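PDB 3HPY: catechol 2,3-dioxygenase, which probably catalyses the oxygen-dependent extradiol cleavage of catechol to 2-hydroxy-6-oxohexa-2,4-dienoate at a mononuclear iron site. Local coordinates for residues L17-G22 against G41-K46. Numbering follows the deposited sequence.
Sequences LNLEEG and GRVYFK
Leu19, in the first turn of helix 19-29, bridges two well-separated backbones to reach Gly41 and Val43: the nearest pair of CA atoms, those of Leu19 and Arg42, is 8.7 Å apart. The contact belongs to the βαβββ module of the vicinal oxygen chelate fold, in which the helix after strand 9-16 packs on one face of the sheet. Strand 43-46 runs antiparallel to both of its neighbours, 33-37 and 56-60. Between 17-22 and 41-46 the meeting is made by side chain on side chain and side chain on carbonyl, burying a modest 132 Å².

The two methyls of Leu19 divide the work. An extended outer torsion (chi2 -178°) carries CD1 outward to Gly41 O, 3.2 Å away and roughly ahead of the carbonyl, a tight apolar-polar approach. CD2 meets Val43 CG1 at 3.8 Å, the two side chains running alongside each other and pointing opposite ways. In Val43 a chi1 of 53° turns CG1 towards the helix. Ile58 of strand 56-60 touches both Leu19 and Val43, and Ile23 extends the packing on Val43 one turn further along the helix. Farther down the strand, Phe45 stands at a greater distance from 17-22, its CZ 4.7 Å from Gly22 O; Tyr26 and Arg27 of the same helix touch its side chain.

Asn18 is the N-cap that starts the helix just before Leu19. Its backbone O accepts from Gly22 N, and its amide oxygen supplies the capping bond: Glu21 N donates to Asn18 OD1 over 3.0 Å at a fairly straight 163°, with the donor well out of the plane of the Asn18 side-chain amide.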
ATOM      1  N   LEU C  17     -25.632  14.709 -20.094  1.00 43.14           N
ATOM      2  CA  LEU C  17     -25.935  15.671 -21.151  1.00 44.69           C
ATOM      3  C   LEU C  17     -25.474  15.163 -22.522  1.00 46.32           C
ATOM      4  O   LEU C  17     -26.156  15.373 -23.527  1.00 46.64           O
ATOM      5  CB  LEU C  17     -25.251  17.003 -20.848  1.00 44.29           C
ATOM      6  CG  LEU C  17     -25.405  17.554 -19.424  1.00 45.20           C
ATOM      7  CD1 LEU C  17     -24.510  18.773 -19.238  1.00 44.57           C
ATOM      8  CD2 LEU C  17     -26.857  17.908 -19.164  1.00 45.70           C
ATOM      9  N   ASN C  18     -24.311  14.516 -22.561  1.00 46.97           N
ATOM     10  CA  ASN C  18     -23.774  13.977 -23.808  1.00 48.59           C
ATOM     11  C   ASN C  18     -23.491  12.492 -23.640  1.00 49.22           C
ATOM     12  O   ASN C  18     -22.520  12.095 -22.993  1.00 49.72           O
ATOM     13  CB  ASN C  18     -22.484  14.701 -24.205  1.00 48.45           C
ATOM     14  CG  ASN C  18     -22.009  14.327 -25.604  1.00 49.32           C
ATOM     15  OD1 ASN C  18     -21.832  13.149 -25.930  1.00 47.65           O
ATOM     16  ND2 ASN C  18     -21.794  15.335 -26.436  1.00 50.99           N
ATOM     17  N   LEU C  19     -24.347  11.676 -24.238  1.00 50.37           N
ATOM     18  CA  LEU C  19     -24.216  10.230 -24.150  1.00 50.53           C
ATOM     19  C   LEU C  19     -22.849   9.743 -24.619  1.00 50.67           C
ATOM     20  O   LEU C  19     -22.190   8.971 -23.922  1.00 51.08           O
ATOM     21  CB  LEU C  19     -25.312   9.562 -24.979  1.00 50.09           C
ATOM     22  CG  LEU C  19     -26.096   8.438 -24.303  1.00 49.80           C
ATOM     23  CD1 LEU C  19     -27.111   7.873 -25.285  1.00 51.20           C
ATOM     24  CD2 LEU C  19     -25.155   7.356 -23.834  1.00 49.31           C
ATOM     25  N   GLU C  20     -22.426  10.192 -25.797  1.00 50.08           N
ATOM     26  CA  GLU C  20     -21.138   9.778 -26.348  1.00 50.02           C
ATOM     27  C   GLU C  20     -19.974   9.983 -25.404  1.00 48.18           C
ATOM     28  O   GLU C  20     -19.185   9.067 -25.184  1.00 47.57           O
ATOM     29  CB  GLU C  20     -20.840  10.507 -27.658  1.00 52.00           C
ATOM     30  CG  GLU C  20     -21.351   9.771 -28.873  1.00 54.77           C
ATOM     31  CD  GLU C  20     -22.847   9.560 -28.829  1.00 56.53           C
ATOM     32  OE1 GLU C  20     -23.309   8.509 -29.328  1.00 58.02           O
ATOM     33  OE2 GLU C  20     -23.561  10.447 -28.305  1.00 57.32           O
ATOM     34  N   GLU C  21     -19.844  11.177 -24.845  1.00 46.62           N
ATOM     35  CA  GLU C  21     -18.724  11.373 -23.958  1.00 45.80           C
ATOM     36  C   GLU C  21     -18.967  10.694 -22.609  1.00 44.46           C
ATOM     37  O   GLU C  21     -18.026  10.435 -21.861  1.00 43.99           O
ATOM     38  CB  GLU C  21     -18.349  12.870 -23.856  1.00 47.19           C
ATOM     39  CG  GLU C  21     -19.319  13.828 -23.206  1.00 50.12           C
ATOM     40  CD  GLU C  21     -18.889  15.293 -23.389  1.00 51.65           C
ATOM     41  OE1 GLU C  21     -17.685  15.599 -23.255  1.00 52.84           O
ATOM     42  OE2 GLU C  21     -19.762  16.145 -23.657  1.00 51.92           O
ATOM     43  N   GLY C  22     -20.227  10.364 -22.324  1.00 42.35           N
ATOM     44  CA  GLY C  22     -20.545   9.661 -21.095  1.00 39.49           C
ATOM     45  C   GLY C  22     -20.110   8.212 -21.271  1.00 38.16           C
ATOM     46  O   GLY C  22     -19.607   7.584 -20.339  1.00 37.89           O
ATOM     47  N   GLY C  41     -32.048   3.936 -26.044  1.00 45.50           N
ATOM     48  CA  GLY C  41     -30.825   4.712 -26.097  1.00 45.04           C
ATOM     49  C   GLY C  41     -30.050   4.680 -24.794  1.00 44.38           C
ATOM     50  O   GLY C  41     -29.171   5.515 -24.563  1.00 44.62           O
ATOM     51  N   ARG C  42     -30.370   3.724 -23.931  1.00 42.65           N
ATOM     52  CA  ARG C  42     -29.669   3.613 -22.660  1.00 41.49           C
ATOM     53  C   ARG C  42     -28.555   2.588 -22.796  1.00 39.57           C
ATOM     54  O   ARG C  42     -28.737   1.546 -23.425  1.00 40.48           O
ATOM     55  CB  ARG C  42     -30.633   3.176 -21.565  1.00 41.93           C
ATOM     56  CG  ARG C  42     -31.919   3.956 -21.546  1.00 42.46           C
ATOM     57  CD  ARG C  42     -33.047   3.032 -21.166  1.00 43.66           C
ATOM     58  NE  ARG C  42     -33.427   3.144 -19.763  1.00 44.13           N
ATOM     59  CZ  ARG C  42     -34.247   2.292 -19.153  1.00 42.39           C
ATOM     60  NH1 ARG C  42     -34.758   1.266 -19.820  1.00 42.47           N
ATOM     61  NH2 ARG C  42     -34.585   2.484 -17.889  1.00 39.94           N
ATOM     62  N   VAL C  43     -27.397   2.885 -22.216  1.00 38.98           N
ATOM     63  CA  VAL C  43     -26.268   1.963 -22.277  1.00 38.96           C
ATOM     64  C   VAL C  43     -25.953   1.476 -20.863  1.00 38.56           C
ATOM     65  O   VAL C  43     -25.835   2.275 -19.930  1.00 38.78           O
ATOM     66  CB  VAL C  43     -25.033   2.631 -22.924  1.00 38.42           C
ATOM     67  CG1 VAL C  43     -24.714   3.912 -22.225  1.00 39.72           C
ATOM     68  CG2 VAL C  43     -23.849   1.692 -22.882  1.00 37.95           C
ATOM     69  N   TYR C  44     -25.839   0.159 -20.718  1.00 37.51           N
ATOM     70  CA  TYR C  44     -25.590  -0.461 -19.421  1.00 36.78           C
ATOM     71  C   TYR C  44     -24.121  -0.787 -19.158  1.00 35.45           C
ATOM     72  O   TYR C  44     -23.385  -1.214 -20.055  1.00 34.16           O
ATOM     73  CB  TYR C  44     -26.417  -1.748 -19.283  1.00 38.17           C
ATOM     74  CG  TYR C  44     -27.914  -1.602 -19.527  1.00 40.08           C
ATOM     75  CD1 TYR C  44     -28.409  -1.268 -20.791  1.00 39.74           C
ATOM     76  CD2 TYR C  44     -28.836  -1.836 -18.502  1.00 40.76           C
ATOM     77  CE1 TYR C  44     -29.777  -1.173 -21.029  1.00 40.31           C
ATOM     78  CE2 TYR C  44     -30.214  -1.744 -18.731  1.00 41.07           C
ATOM     79  CZ  TYR C  44     -30.676  -1.414 -19.997  1.00 40.69           C
ATOM     80  OH  TYR C  44     -32.031  -1.324 -20.231  1.00 38.75           O
ATOM     81  N   PHE C  45     -23.721  -0.598 -17.903  1.00 34.20           N
ATOM     82  CA  PHE C  45     -22.357  -0.857 -17.452  1.00 32.38           C
ATOM     83  C   PHE C  45     -22.380  -1.653 -16.156  1.00 30.52           C
ATOM     84  O   PHE C  45     -23.405  -1.722 -15.477  1.00 29.14           O
ATOM     85  CB  PHE C  45     -21.618   0.449 -17.155  1.00 32.84           C
ATOM     86  CG  PHE C  45     -21.398   1.329 -18.348  1.00 33.86           C
ATOM     87  CD1 PHE C  45     -22.296   2.350 -18.654  1.00 34.15           C
ATOM     88  CD2 PHE C  45     -20.251   1.189 -19.122  1.00 33.98           C
ATOM     89  CE1 PHE C  45     -22.045   3.224 -19.708  1.00 35.74           C
ATOM     90  CE2 PHE C  45     -19.993   2.056 -20.177  1.00 35.71           C
ATOM     91  CZ  PHE C  45     -20.890   3.076 -20.470  1.00 36.23           C
ATOM     92  N   LYS C  46     -21.233  -2.235 -15.817  1.00 29.99           N
ATOM     93  CA  LYS C  46     -21.059  -2.990 -14.578  1.00 29.16           C
ATOM     94  C   LYS C  46     -19.575  -2.960 -14.200  1.00 28.32           C
ATOM     95  O   LYS C  46     -18.719  -2.678 -15.043  1.00 29.41           O
ATOM     96  CB  LYS C  46     -21.507  -4.441 -14.751  1.00 28.77           C
ATOM     97  CG  LYS C  46     -20.550  -5.298 -15.579  1.00 30.00           C
ATOM     98  CD  LYS C  46     -21.043  -6.729 -15.636  1.00 31.43           C
ATOM     99  CE  LYS C  46     -20.683  -7.487 -14.361  1.00 32.23           C
ATOM    100  NZ  LYS C  46     -19.221  -7.833 -14.366  1.00 28.91           N
TER